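Local coordinates for protein acyl-CoA dehydrogenase FadE3 (Mycobacterium smegmatis, PDB 4IV6) that binds dihydroflavine-adenine dinucleotide as a four-chain flavoprotein of the acyl-CoA dehydrogenase family, with each cofactor lodged between subunits, at residues R80-L85 with F356-L361; G255-A260 with T293-A298; E272-G275 with Q280-S283; G285-D290 with A337-G342. All coordinates share one frame; numbering follows the deposited sequence.

Interaction 1 of 4, residues R80-L85 with F356-L361; sequences RGWMSL and FRDAPL. With FDA (dihydroflavine-adenine dinucleotide), chain D.
Met83 and Asp358 mark the closest approach of two backbones, their CA atoms lying 6.9 Å apart where a break between helices meets the flank of another helix. In this acyl-CoA dehydrogenase fold the pair ties the N-terminal helical domain to the C-terminal helical domain. Helix 68-81 ends as Trp82 swings out to extended backbone angles (-166°/114°), and helix 83-102 follows; residues 356-361 belong to helix 352-364, kinked at Pro360. An anti chi1 of -174° carries the Met83 chain across the gap, past the Asp358 side chain running the opposite way. In the modelled conformer, one of two deposited for this methionine, SD lies 3.6 Å from Asp358 CB, and CE rests 3.7 Å from Leu361 CB. Beside this packing the carboxylate is joined to the break by water. Its OD2 accepts from water 1, which in turn accepts from Met83 N at 2.9 Å. It also accepts from water 2, which gives its other proton to Ser84 OG at 2.7 Å. Ser84 OG is bonded to Lys207 O, and Asp358 OD1 to Tyr206 N, so both carboxylate oxygens have partners inside this buried joint. At the far end of the contact Leu361 turns a methyl to the dinucleotide of chain D, its CD2 lying 3.5 Å from the flavin methyl C7M.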
# COMPACT_ATOMS: atom_id res chain seq x y z
N ARG B 80 -20.66 9.97 -11.25
CA ARG B 80 -20.93 10.34 -9.89
C ARG B 80 -22.34 9.93 -9.46
O ARG B 80 -22.53 9.38 -8.37
CB ARG B 80 -20.71 11.84 -9.75
CG ARG B 80 -20.96 12.43 -8.37
CD ARG B 80 -20.82 13.96 -8.48
NE ARG B 80 -21.40 14.57 -7.29
CZ ARG B 80 -22.66 14.96 -7.15
NH1 ARG B 80 -23.00 15.47 -6.00
NH2 ARG B 80 -23.53 14.96 -8.15
N GLY B 81 -23.34 10.19 -10.30
CA GLY B 81 -24.70 9.73 -10.00
C GLY B 81 -24.88 8.22 -10.11
O GLY B 81 -25.46 7.58 -9.24
N TRP B 82 -24.38 7.65 -11.18
CA TRP B 82 -24.52 6.22 -11.44
C TRP B 82 -23.57 5.83 -12.55
O TRP B 82 -23.73 6.28 -13.69
CB TRP B 82 -25.96 5.86 -11.82
CG TRP B 82 -26.30 4.41 -11.89
CD1 TRP B 82 -25.54 3.34 -11.47
CD2 TRP B 82 -27.53 3.86 -12.36
NE1 TRP B 82 -26.25 2.17 -11.66
CE2 TRP B 82 -27.46 2.46 -12.21
CE3 TRP B 82 -28.70 4.43 -12.89
CZ2 TRP B 82 -28.50 1.62 -12.59
CZ3 TRP B 82 -29.73 3.57 -13.26
CH2 TRP B 82 -29.62 2.19 -13.10
N MET B 83 -22.56 5.02 -12.21
CA MET B 83 -21.50 4.64 -13.15
C MET B 83 -22.11 4.14 -14.46
O MET B 83 -21.62 4.45 -15.55
CB MET B 83 -20.61 3.55 -12.53
CG MET B 83 -19.39 3.18 -13.38
SD MET B 83 -18.42 1.82 -12.68
CE MET B 83 -19.48 0.42 -13.07
N SER B 84 -23.17 3.35 -14.33
CA SER B 84 -23.83 2.74 -15.48
C SER B 84 -24.28 3.77 -16.55
O SER B 84 -24.32 3.45 -17.74
CB SER B 84 -25.04 1.90 -15.02
OG SER B 84 -24.64 0.80 -14.19
N LEU B 85 -24.67 4.97 -16.14
CA LEU B 85 -25.12 5.97 -17.11
C LEU B 85 -23.95 6.51 -17.94
O LEU B 85 -24.11 6.79 -19.15
CB LEU B 85 -25.89 7.11 -16.42
CG LEU B 85 -27.15 6.68 -15.65
CD1 LEU B 85 -27.80 7.91 -15.03
CD2 LEU B 85 -28.17 5.95 -16.52
N PHE B 356 -18.56 0.66 -4.14
CA PHE B 356 -17.60 -0.41 -3.89
C PHE B 356 -17.77 -1.52 -4.94
O PHE B 356 -16.80 -2.06 -5.44
CB PHE B 356 -17.80 -0.93 -2.46
CG PHE B 356 -16.94 -2.10 -2.07
CD1 PHE B 356 -15.63 -1.91 -1.65
CD2 PHE B 356 -17.44 -3.39 -2.06
CE1 PHE B 356 -14.84 -2.99 -1.26
CE2 PHE B 356 -16.65 -4.46 -1.68
CZ PHE B 356 -15.36 -4.26 -1.27
N ARG B 357 -19.01 -1.85 -5.27
CA ARG B 357 -19.29 -2.88 -6.28
C ARG B 357 -19.00 -2.39 -7.70
O ARG B 357 -18.69 -3.18 -8.56
CB ARG B 357 -20.77 -3.33 -6.20
CG ARG B 357 -21.14 -4.21 -5.03
CD ARG B 357 -22.55 -4.71 -5.18
NE ARG B 357 -23.54 -3.65 -5.00
CZ ARG B 357 -24.23 -3.05 -5.96
NH1 ARG B 357 -24.13 -3.42 -7.23
NH2 ARG B 357 -25.11 -2.11 -5.63
N ASP B 358 -19.14 -1.08 -7.94
CA ASP B 358 -18.95 -0.52 -9.28
C ASP B 358 -17.47 -0.28 -9.63
O ASP B 358 -17.06 -0.44 -10.78
CB ASP B 358 -19.72 0.78 -9.44
CG ASP B 358 -21.22 0.55 -9.70
OD1 ASP B 358 -21.62 -0.61 -9.96
OD2 ASP B 358 -21.97 1.54 -9.66
N ALA B 359 -16.66 0.05 -8.64
CA ALA B 359 -15.28 0.46 -8.86
C ALA B 359 -14.38 -0.58 -9.56
O ALA B 359 -13.62 -0.20 -10.45
CB ALA B 359 -14.65 0.94 -7.54
N PRO B 360 -14.50 -1.86 -9.22
CA PRO B 360 -13.69 -2.85 -9.90
C PRO B 360 -13.92 -2.96 -11.41
O PRO B 360 -13.01 -3.39 -12.14
CB PRO B 360 -14.04 -4.16 -9.19
CG PRO B 360 -14.65 -3.76 -7.90
CD PRO B 360 -15.31 -2.46 -8.15
N LEU B 361 -15.08 -2.51 -11.88
CA LEU B 361 -15.36 -2.55 -13.33
C LEU B 361 -14.29 -1.82 -14.12
O LEU B 361 -13.82 -2.34 -15.13
CB LEU B 361 -16.72 -1.95 -13.63
CG LEU B 361 -17.26 -2.00 -15.08
CD1 LEU B 361 -16.87 -0.78 -15.88
CD2 LEU B 361 -16.86 -3.27 -15.84
PA FDA D . -7.71 -12.06 -19.70
O1A FDA D . -7.07 -11.42 -20.91
O2A FDA D . -8.15 -13.49 -19.74
O5B FDA D . -6.72 -11.84 -18.46
C5B FDA D . -6.91 -12.50 -17.18
C4B FDA D . -5.83 -12.00 -16.20
O4B FDA D . -4.51 -12.16 -16.75
C3B FDA D . -5.95 -10.51 -15.93
O3B FDA D . -5.43 -10.23 -14.61
C2B FDA D . -5.08 -9.92 -17.01
O2B FDA D . -4.60 -8.60 -16.73
C1B FDA D . -3.93 -10.89 -16.99
N9A FDA D . -3.14 -10.91 -18.25
C8A FDA D . -3.55 -11.41 -19.43
N7A FDA D . -2.58 -11.31 -20.35
C5A FDA D . -1.52 -10.72 -19.74
C6A FDA D . -0.18 -10.30 -20.12
N6A FDA D . 0.24 -10.51 -21.37
N1A FDA D . 0.63 -9.71 -19.21
C2A FDA D . 0.23 -9.54 -17.95
N3A FDA D . -1.01 -9.89 -17.51
C4A FDA D . -1.88 -10.48 -18.35
N1 FDA D . -15.18 -5.56 -24.08
C2 FDA D . -15.61 -5.08 -25.24
O2 FDA D . -15.03 -5.43 -26.29
N3 FDA D . -16.66 -4.24 -25.32
C4 FDA D . -17.36 -3.82 -24.27
O4 FDA D . -18.35 -3.05 -24.40
C4X FDA D . -16.92 -4.29 -22.93
N5 FDA D . -17.57 -3.96 -21.79
C5X FDA D . -17.40 -4.74 -20.69
C6 FDA D . -18.33 -4.72 -19.64
C7 FDA D . -18.14 -5.48 -18.49
C7M FDA D . -19.17 -5.47 -17.38
C8 FDA D . -16.99 -6.29 -18.36
C8M FDA D . -16.70 -7.15 -17.16
C9 FDA D . -16.08 -6.32 -19.41
C9A FDA D . -16.28 -5.57 -20.58
N10 FDA D . -15.35 -5.65 -21.63
C10 FDA D . -15.78 -5.23 -22.90
C1' FDA D . -14.42 -6.80 -21.61
C2' FDA D . -13.12 -6.31 -21.01
O2' FDA D . -12.47 -5.38 -21.87
C3' FDA D . -12.24 -7.53 -20.74
O3' FDA D . -12.73 -8.19 -19.58
C4' FDA D . -10.78 -7.18 -20.52
O4' FDA D . -10.23 -6.98 -21.83
C5' FDA D . -10.00 -8.34 -19.87
O5' FDA D . -10.26 -9.52 -20.59
P FDA D . -10.32 -10.98 -19.99
O1P FDA D . -10.40 -11.86 -21.22
O2P FDA D . -11.40 -11.06 -18.97
O3P FDA D . -8.90 -11.09 -19.23
O HOH W 1 -22.50 4.28 -9.37
O HOH W 2 -23.17 1.48 -12.07

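Interaction 2 of 4, residues G255-A260 with T293-A298; sequences GVARAA and TKLYAA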
# COMPACT_ATOMS: atom_id res chain seq x y z
N GLY B 255 -15.55 10.02 -11.12
CA GLY B 255 -16.94 10.31 -10.79
C GLY B 255 -17.41 9.44 -9.65
O GLY B 255 -17.99 9.94 -8.68
N VAL B 256 -17.12 8.14 -9.75
CA VAL B 256 -17.45 7.20 -8.68
C VAL B 256 -16.70 7.58 -7.38
O VAL B 256 -17.28 7.62 -6.30
CB VAL B 256 -17.18 5.74 -9.08
CG1 VAL B 256 -17.34 4.82 -7.88
CG2 VAL B 256 -18.16 5.31 -10.16
N ALA B 257 -15.42 7.91 -7.51
CA ALA B 257 -14.64 8.43 -6.39
C ALA B 257 -15.24 9.68 -5.76
O ALA B 257 -15.27 9.78 -4.52
CB ALA B 257 -13.21 8.69 -6.81
N ARG B 258 -15.72 10.63 -6.57
CA ARG B 258 -16.31 11.87 -6.05
C ARG B 258 -17.52 11.50 -5.21
O ARG B 258 -17.70 12.04 -4.13
CB ARG B 258 -16.73 12.85 -7.14
CG ARG B 258 -15.60 13.72 -7.70
CD ARG B 258 -16.09 14.59 -8.85
NE ARG B 258 -17.11 15.50 -8.37
CZ ARG B 258 -17.94 16.20 -9.13
NH1 ARG B 258 -17.87 16.13 -10.43
NH2 ARG B 258 -18.87 16.95 -8.57
N ALA B 259 -18.31 10.55 -5.69
CA ALA B 259 -19.54 10.14 -4.98
C ALA B 259 -19.20 9.47 -3.64
O ALA B 259 -19.79 9.79 -2.62
CB ALA B 259 -20.39 9.22 -5.84
N ALA B 260 -18.27 8.53 -3.64
CA ALA B 260 -17.89 7.86 -2.42
C ALA B 260 -17.28 8.84 -1.40
O ALA B 260 -17.64 8.84 -0.22
CB ALA B 260 -16.91 6.74 -2.73
N THR B 293 -7.02 13.93 -1.01
CA THR B 293 -5.73 14.20 -1.65
C THR B 293 -5.54 13.35 -2.94
O THR B 293 -5.14 13.87 -3.98
CB THR B 293 -4.57 13.94 -0.66
OG1 THR B 293 -4.69 14.82 0.45
CG2 THR B 293 -3.22 14.15 -1.34
N LYS B 294 -5.79 12.05 -2.85
CA LYS B 294 -5.72 11.15 -4.02
C LYS B 294 -6.73 11.54 -5.09
O LYS B 294 -6.42 11.50 -6.29
CB LYS B 294 -5.95 9.68 -3.61
CG LYS B 294 -4.80 9.17 -2.75
CD LYS B 294 -4.78 7.66 -2.46
CE LYS B 294 -6.05 7.10 -1.87
NZ LYS B 294 -5.72 5.77 -1.25
N LEU B 295 -7.93 11.93 -4.67
CA LEU B 295 -8.97 12.32 -5.64
C LEU B 295 -8.52 13.56 -6.40
O LEU B 295 -8.67 13.63 -7.60
CB LEU B 295 -10.32 12.59 -4.95
CG LEU B 295 -11.48 13.03 -5.85
CD1 LEU B 295 -11.62 12.13 -7.06
CD2 LEU B 295 -12.75 13.08 -5.03
N TYR B 296 -7.98 14.55 -5.67
CA TYR B 296 -7.44 15.77 -6.29
C TYR B 296 -6.32 15.41 -7.25
O TYR B 296 -6.27 15.93 -8.38
CB TYR B 296 -6.92 16.71 -5.19
CG TYR B 296 -6.38 18.06 -5.63
CD1 TYR B 296 -6.81 18.68 -6.80
CD2 TYR B 296 -5.47 18.75 -4.83
CE1 TYR B 296 -6.33 19.94 -7.16
CE2 TYR B 296 -4.98 19.99 -5.19
CZ TYR B 296 -5.40 20.58 -6.36
OH TYR B 296 -4.90 21.82 -6.71
N ALA B 297 -5.43 14.50 -6.85
CA ALA B 297 -4.35 14.05 -7.76
C ALA B 297 -4.92 13.44 -9.04
O ALA B 297 -4.47 13.74 -10.15
CB ALA B 297 -3.43 13.05 -7.05
N ALA B 298 -5.92 12.59 -8.88
CA ALA B 298 -6.48 11.87 -10.00
C ALA B 298 -7.22 12.79 -10.94
O ALA B 298 -7.09 12.64 -12.19
CB ALA B 298 -7.37 10.76 -9.50
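Leu295 packs onto Ala257 and Arg258, joining helix 282-310 to helix 234-270 within the C-terminal helical bundle. Walking along 293-298, Thr293 comes first and spends its hydroxyl on its own helix, bonding to Ala289 O. Lys294 turns to helix 316-340, where its NZ is hydrogen-bonded to Gln332. Leu295 is the residue that crosses to 255-260; its CA is 6.9 Å from Ala257 CA, the shortest such separation between the segments. With chi1 at 179° its branch point is sent out between two neighbours, one for each methyl. CD1 sits 3.8 Å from Ala257 CB, while CD2 reaches Arg258 at the root of its chain, 3.9 Å from CA and 4.0 Å from CG. Tyr296, on a different side of the helix, points to a neighbouring subunit, its OH bonded to Ser304 of the third chain, and Ala298 closes the segment against Thr254 and Phe325. No hydrogen bond links the two segments. The guanidinium of Arg258 is engaged elsewhere, in salt bridges to Glu76 and Glu77, so only its aliphatic base serves here; helix meets helix by dispersion forces between forked methyls and a small alanine, with the charge kept apart.

Interaction 3 of 4, residues E272-G275 with Q280-S283; sequences ESFG and QHQS. With FDA (dihydroflavine-adenine dinucleotide), chain C.
Ser273 and His281 form a short-range polar contact beside a bound dinucleotide, between the tight hairpin of strands 272-273 and 276-277 and the start of helix 282-310. The hairpin turns through Phe274 and Gly275, both with positive phi, as in a type I' turn, and His281 stands at the N-cap position of the helix. Across the gap, His281 NE2 faces both the carbonyl and the hydroxyl of Ser273. It donates to Ser273 O over 3.1 Å in a bent bond, the nitrogen standing well above the carbonyl plane although the oxygen lies close to the plane of the imidazole. Ser273 OG, near the ring edge, is hydrogen-bonded to the same NE2 at 2.9 Å, and either atom could donate. The two Ser273 oxygens converge on one ring nitrogen, so the pairings are not independent, but together they would limit rotation of the imidazole, which lies with one face against the adenine of the chain C dinucleotide, C6A being 3.5 Å above the ring plane and offset toward its rim. Ser273 OG also comes within 2.8 Å of adenine N7A, while Phe274 CD1 approaches the exocyclic N6A at 3.3 Å. Phe274 touches His281 through CB, 4.1 Å from CE1, and its backbone N is hydrogen-bonded to Asp134 of the second subunit. Ser283, the second residue of the helix, lays its CB 3.8 Å from C2A. Hairpin, histidine and helix start together line one side of the adenine site, with the second subunit close by: an FAD-type site at a subunit interface, as in other acyl-CoA dehydrogenases.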
# COMPACT_ATOMS: atom_id res chain seq x y z
N GLU B 272 -21.47 10.87 15.21
CA GLU B 272 -20.61 11.22 16.34
C GLU B 272 -20.32 9.96 17.17
O GLU B 272 -21.10 9.01 17.17
CB GLU B 272 -21.24 12.31 17.22
CG GLU B 272 -21.54 13.60 16.47
CD GLU B 272 -21.75 14.81 17.37
OE1 GLU B 272 -21.60 14.70 18.60
OE2 GLU B 272 -22.03 15.90 16.82
N SER B 273 -19.17 9.95 17.82
CA SER B 273 -18.81 8.92 18.77
C SER B 273 -17.86 9.51 19.78
O SER B 273 -17.04 10.38 19.46
CB SER B 273 -18.16 7.71 18.08
OG SER B 273 -16.85 7.97 17.65
N PHE B 274 -17.99 9.04 21.02
CA PHE B 274 -17.11 9.46 22.12
C PHE B 274 -17.15 10.97 22.28
O PHE B 274 -16.15 11.57 22.56
CB PHE B 274 -15.68 8.95 21.93
CG PHE B 274 -15.60 7.46 21.84
CD1 PHE B 274 -15.76 6.81 20.63
CD2 PHE B 274 -15.46 6.70 22.99
CE1 PHE B 274 -15.71 5.44 20.55
CE2 PHE B 274 -15.42 5.31 22.93
CZ PHE B 274 -15.53 4.68 21.71
N GLY B 275 -18.31 11.57 22.04
CA GLY B 275 -18.48 13.00 22.27
C GLY B 275 -18.17 13.93 21.10
O GLY B 275 -18.26 15.14 21.25
N GLN B 280 -13.22 14.02 13.62
CA GLN B 280 -12.29 14.55 14.60
C GLN B 280 -11.50 13.44 15.30
O GLN B 280 -10.60 13.74 16.06
CB GLN B 280 -13.00 15.44 15.63
CG GLN B 280 -13.74 16.64 15.04
CD GLN B 280 -14.36 17.53 16.09
OE1 GLN B 280 -14.30 17.26 17.28
NE2 GLN B 280 -14.99 18.60 15.65
N HIS B 281 -11.84 12.18 15.08
CA HIS B 281 -10.90 11.08 15.44
C HIS B 281 -9.90 10.97 14.28
O HIS B 281 -10.31 10.83 13.10
CB HIS B 281 -11.60 9.74 15.64
CG HIS B 281 -12.70 9.78 16.63
ND1 HIS B 281 -12.52 10.22 17.92
CD2 HIS B 281 -14.01 9.47 16.52
CE1 HIS B 281 -13.68 10.19 18.55
NE2 HIS B 281 -14.59 9.71 17.73
N GLN B 282 -8.62 11.07 14.60
CA GLN B 282 -7.56 11.06 13.57
C GLN B 282 -7.65 9.86 12.63
O GLN B 282 -7.39 9.99 11.45
CB GLN B 282 -6.15 11.14 14.22
CG GLN B 282 -5.90 12.51 14.85
CD GLN B 282 -4.59 12.64 15.57
OE1 GLN B 282 -3.84 11.66 15.76
NE2 GLN B 282 -4.30 13.86 16.02
N SER B 283 -8.04 8.70 13.14
CA SER B 283 -8.13 7.53 12.26
C SER B 283 -9.10 7.77 11.11
O SER B 283 -8.85 7.36 9.97
CB SER B 283 -8.58 6.29 13.04
OG SER B 283 -7.73 6.06 14.15
PA FDA C . -19.21 3.85 14.48
O1A FDA C . -20.34 4.78 14.18
O2A FDA C . -18.75 3.55 15.89
O5B FDA C . -17.92 4.34 13.69
C5B FDA C . -17.99 4.92 12.38
C4B FDA C . -16.56 5.13 11.86
O4B FDA C . -15.85 5.93 12.82
C3B FDA C . -15.80 3.82 11.75
O3B FDA C . -14.82 4.00 10.75
C2B FDA C . -15.10 3.73 13.10
O2B FDA C . -13.96 2.91 13.11
C1B FDA C . -14.77 5.18 13.35
N9A FDA C . -14.65 5.49 14.76
C8A FDA C . -15.65 5.55 15.65
N7A FDA C . -15.15 5.88 16.85
C5A FDA C . -13.79 6.04 16.73
C6A FDA C . -12.67 6.36 17.62
N6A FDA C . -12.88 6.60 18.95
N1A FDA C . -11.43 6.40 17.07
C2A FDA C . -11.21 6.16 15.76
N3A FDA C . -12.20 5.84 14.89
C4A FDA C . -13.47 5.77 15.33
N1 FDA C . -22.99 -6.12 16.60
C2 FDA C . -23.51 -6.85 17.59
O2 FDA C . -23.60 -6.35 18.74
N3 FDA C . -23.89 -8.11 17.37
C4 FDA C . -23.83 -8.70 16.17
O4 FDA C . -24.22 -9.85 16.03
C4X FDA C . -23.28 -7.98 15.04
N5 FDA C . -23.17 -8.48 13.79
C5X FDA C . -23.07 -7.60 12.75
C6 FDA C . -23.39 -7.99 11.44
C7 FDA C . -23.26 -7.12 10.39
C7M FDA C . -23.64 -7.54 9.00
C8 FDA C . -22.80 -5.82 10.62
C8M FDA C . -22.61 -4.82 9.54
C9 FDA C . -22.46 -5.43 11.88
C9A FDA C . -22.61 -6.29 12.97
N10 FDA C . -22.29 -5.84 14.29
C10 FDA C . -22.85 -6.60 15.34
C1' FDA C . -22.22 -4.40 14.54
C2' FDA C . -20.77 -4.01 14.39
O2' FDA C . -19.96 -4.58 15.42
C3' FDA C . -20.71 -2.47 14.33
O3' FDA C . -21.09 -2.05 12.99
C4' FDA C . -19.33 -1.97 14.65
O4' FDA C . -19.22 -2.02 16.06
C5' FDA C . -19.08 -0.53 14.22
O5' FDA C . -20.11 0.26 14.71
P FDA C . -20.76 1.52 14.04
O1P FDA C . -21.29 1.16 12.71
O2P FDA C . -21.70 1.99 15.09
O3P FDA C . -19.47 2.44 13.81

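Interaction 4 of 4, residues G285-D290 with A337-G342; sequences GNMLAD and AVRVHG. With FDA (dihydroflavine-adenine dinucleotide), chain C.
Met287, Val340 and Arg339 carry the contact between helix 282-310 and the C-terminal end of helix 316-340. Met287 is the reaching residue. Its chain leaves with CG beside the backbone N (chi1 -80°) and bends at the thioether, which sets sulfur and methyl against different partners. SD lies athwart the arginine chain, 3.7 Å from Arg339 CD, so the sulfur meets the aliphatic shaft of the arginine and not its charged end. CE continues to Val340, 3.8 Å from CG2, the methionine and valine chains running antiparallel past one another. Val340 is buried and also leans on Ala264 of helix 234-270, placing it where three helices of the bundle meet. The extended chain of Arg339 takes its guanidinium past the sulfur, NE pairing with Asp336 and NH2 with Glu328 of the second subunit. While these side chains pack, the backbone on the same turn serves the cofactor. Arg339 O accepts a hydrogen bond of 2.7 Å from O3B of the chain C dinucleotide and another of 3.0 Å from Gly342 N. Val340 O lies 3.3 Å from ribose C4B. Just beyond, His341 folds back on its helix, ND1 donating to Ala337 O over 2.8 Å in a fairly straight bond (164°), and Gly342 leaves helical geometry with a positive phi of 57°, beside the pyrophosphate. A helix end packed into a bundle on one side and presenting a carbonyl acceptor to the ribose on the other belongs to the dinucleotide pocket of this acyl-CoA dehydrogenase fold.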
# COMPACT_ATOMS: atom_id res chain seq x y z
N GLY B 285 -10.27 11.08 10.19
CA GLY B 285 -9.82 12.29 9.52
C GLY B 285 -8.67 12.02 8.57
O GLY B 285 -8.58 12.61 7.49
N ASN B 286 -7.80 11.10 8.95
CA ASN B 286 -6.69 10.71 8.10
C ASN B 286 -7.16 10.03 6.83
O ASN B 286 -6.60 10.25 5.74
CB ASN B 286 -5.74 9.78 8.87
CG ASN B 286 -4.99 10.49 9.98
OD1 ASN B 286 -5.01 11.72 10.10
ND2 ASN B 286 -4.35 9.70 10.84
N MET B 287 -8.16 9.17 6.95
CA MET B 287 -8.73 8.53 5.76
C MET B 287 -9.31 9.61 4.85
O MET B 287 -9.09 9.58 3.65
CB MET B 287 -9.81 7.50 6.09
CG MET B 287 -9.27 6.16 6.54
SD MET B 287 -10.60 4.92 6.72
CE MET B 287 -11.50 5.47 8.16
N LEU B 288 -10.06 10.56 5.41
CA LEU B 288 -10.64 11.63 4.58
C LEU B 288 -9.55 12.44 3.87
O LEU B 288 -9.70 12.80 2.69
CB LEU B 288 -11.51 12.56 5.43
CG LEU B 288 -12.73 11.84 6.00
CD1 LEU B 288 -13.34 12.69 7.11
CD2 LEU B 288 -13.72 11.52 4.88
N ALA B 289 -8.49 12.77 4.60
CA ALA B 289 -7.40 13.54 4.01
C ALA B 289 -6.74 12.78 2.86
O ALA B 289 -6.47 13.36 1.81
CB ALA B 289 -6.35 13.91 5.06
N ASP B 290 -6.51 11.48 3.06
CA ASP B 290 -5.88 10.65 2.03
C ASP B 290 -6.80 10.51 0.83
O ASP B 290 -6.35 10.66 -0.30
CB ASP B 290 -5.50 9.28 2.58
CG ASP B 290 -4.26 9.34 3.42
OD1 ASP B 290 -3.52 10.33 3.32
OD2 ASP B 290 -4.04 8.40 4.21
N ALA B 337 -14.51 4.70 2.02
CA ALA B 337 -15.84 5.26 2.28
C ALA B 337 -16.73 4.26 3.02
O ALA B 337 -17.50 4.66 3.89
CB ALA B 337 -16.51 5.76 1.01
N VAL B 338 -16.60 2.96 2.69
CA VAL B 338 -17.32 1.92 3.40
C VAL B 338 -16.84 1.95 4.86
O VAL B 338 -17.68 1.91 5.78
CB VAL B 338 -17.11 0.53 2.75
CG1 VAL B 338 -17.52 -0.60 3.66
CG2 VAL B 338 -17.91 0.46 1.47
N ARG B 339 -15.52 2.05 5.05
CA ARG B 339 -14.92 2.00 6.40
C ARG B 339 -15.46 3.17 7.24
O ARG B 339 -15.80 3.02 8.41
CB ARG B 339 -13.38 2.12 6.36
CG ARG B 339 -12.62 0.99 5.70
CD ARG B 339 -11.14 1.37 5.68
NE ARG B 339 -10.24 0.53 4.90
CZ ARG B 339 -9.69 -0.60 5.34
NH1 ARG B 339 -9.98 -1.09 6.54
NH2 ARG B 339 -8.80 -1.22 4.58
N VAL B 340 -15.52 4.34 6.62
CA VAL B 340 -15.99 5.55 7.30
C VAL B 340 -17.40 5.39 7.85
O VAL B 340 -17.72 5.97 8.88
CB VAL B 340 -15.85 6.80 6.40
CG1 VAL B 340 -16.60 8.00 6.95
CG2 VAL B 340 -14.37 7.16 6.27
N HIS B 341 -18.24 4.61 7.16
CA HIS B 341 -19.62 4.38 7.57
C HIS B 341 -19.78 3.28 8.66
O HIS B 341 -20.89 3.03 9.16
CB HIS B 341 -20.49 4.05 6.35
CG HIS B 341 -20.85 5.24 5.52
ND1 HIS B 341 -19.96 5.85 4.66
CD2 HIS B 341 -22.00 5.95 5.44
CE1 HIS B 341 -20.55 6.88 4.08
NE2 HIS B 341 -21.79 6.96 4.54
N GLY B 342 -18.69 2.64 9.04
CA GLY B 342 -18.79 1.55 9.99
C GLY B 342 -19.74 0.49 9.45
O GLY B 342 -19.74 0.19 8.26
PA FDA C . -19.21 3.85 14.48
O1A FDA C . -20.34 4.78 14.18
O2A FDA C . -18.75 3.55 15.89
O5B FDA C . -17.92 4.34 13.69
C5B FDA C . -17.99 4.92 12.38
C4B FDA C . -16.56 5.13 11.86
O4B FDA C . -15.85 5.93 12.82
C3B FDA C . -15.80 3.82 11.75
O3B FDA C . -14.82 4.00 10.75
C2B FDA C . -15.10 3.73 13.10
O2B FDA C . -13.96 2.91 13.11
C1B FDA C . -14.77 5.18 13.35
N9A FDA C . -14.65 5.49 14.76
C8A FDA C . -15.65 5.55 15.65
N7A FDA C . -15.15 5.88 16.85
C5A FDA C . -13.79 6.04 16.73
C6A FDA C . -12.67 6.36 17.62
N6A FDA C . -12.88 6.60 18.95
N1A FDA C . -11.43 6.40 17.07
C2A FDA C . -11.21 6.16 15.76
N3A FDA C . -12.20 5.84 14.89
C4A FDA C . -13.47 5.77 15.33
N1 FDA C . -22.99 -6.12 16.60
C2 FDA C . -23.51 -6.85 17.59
O2 FDA C . -23.60 -6.35 18.74
N3 FDA C . -23.89 -8.11 17.37
C4 FDA C . -23.83 -8.70 16.17
O4 FDA C . -24.22 -9.85 16.03
C4X FDA C . -23.28 -7.98 15.04
N5 FDA C . -23.17 -8.48 13.79
C5X FDA C . -23.07 -7.60 12.75
C6 FDA C . -23.39 -7.99 11.44
C7 FDA C . -23.26 -7.12 10.39
C7M FDA C . -23.64 -7.54 9.00
C8 FDA C . -22.80 -5.82 10.62
C8M FDA C . -22.61 -4.82 9.54
C9 FDA C . -22.46 -5.43 11.88
C9A FDA C . -22.61 -6.29 12.97
N10 FDA C . -22.29 -5.84 14.29
C10 FDA C . -22.85 -6.60 15.34
C1' FDA C . -22.22 -4.40 14.54
C2' FDA C . -20.77 -4.01 14.39
O2' FDA C . -19.96 -4.58 15.42
C3' FDA C . -20.71 -2.47 14.33
O3' FDA C . -21.09 -2.05 12.99
C4' FDA C . -19.33 -1.97 14.65
O4' FDA C . -19.22 -2.02 16.06
C5' FDA C . -19.08 -0.53 14.22
O5' FDA C . -20.11 0.26 14.71
P FDA C . -20.76 1.52 14.04
O1P FDA C . -21.29 1.16 12.71
O2P FDA C . -21.70 1.99 15.09
O3P FDA C . -19.47 2.44 13.81

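How the interactions relate
Interaction 1 lies nearest the centre of the chain; interaction 3 has its centre about 38 Å from it. Interactions 1 and 2 are buried, 4 partly so, and 3 is peripheral, with Phe274 exposed although Ser273 and His281 are buried. Helix 282-310 serves 2, 3 and 4: its start faces adenine, its next turns meet the end of helix 316-340, and a later turn helix 234-270. Interactions 1, 2 and 4 touch one another, 1 and 4 through Phe356 and Val338. Interactions 2 and 4 are apolar, interaction 1 adds a water-bridged carboxylate at the domain joint, and interaction 3 is chiefly polar. Interactions 3 and 4 grip one dinucleotide; interaction 1 touches another through its flavin.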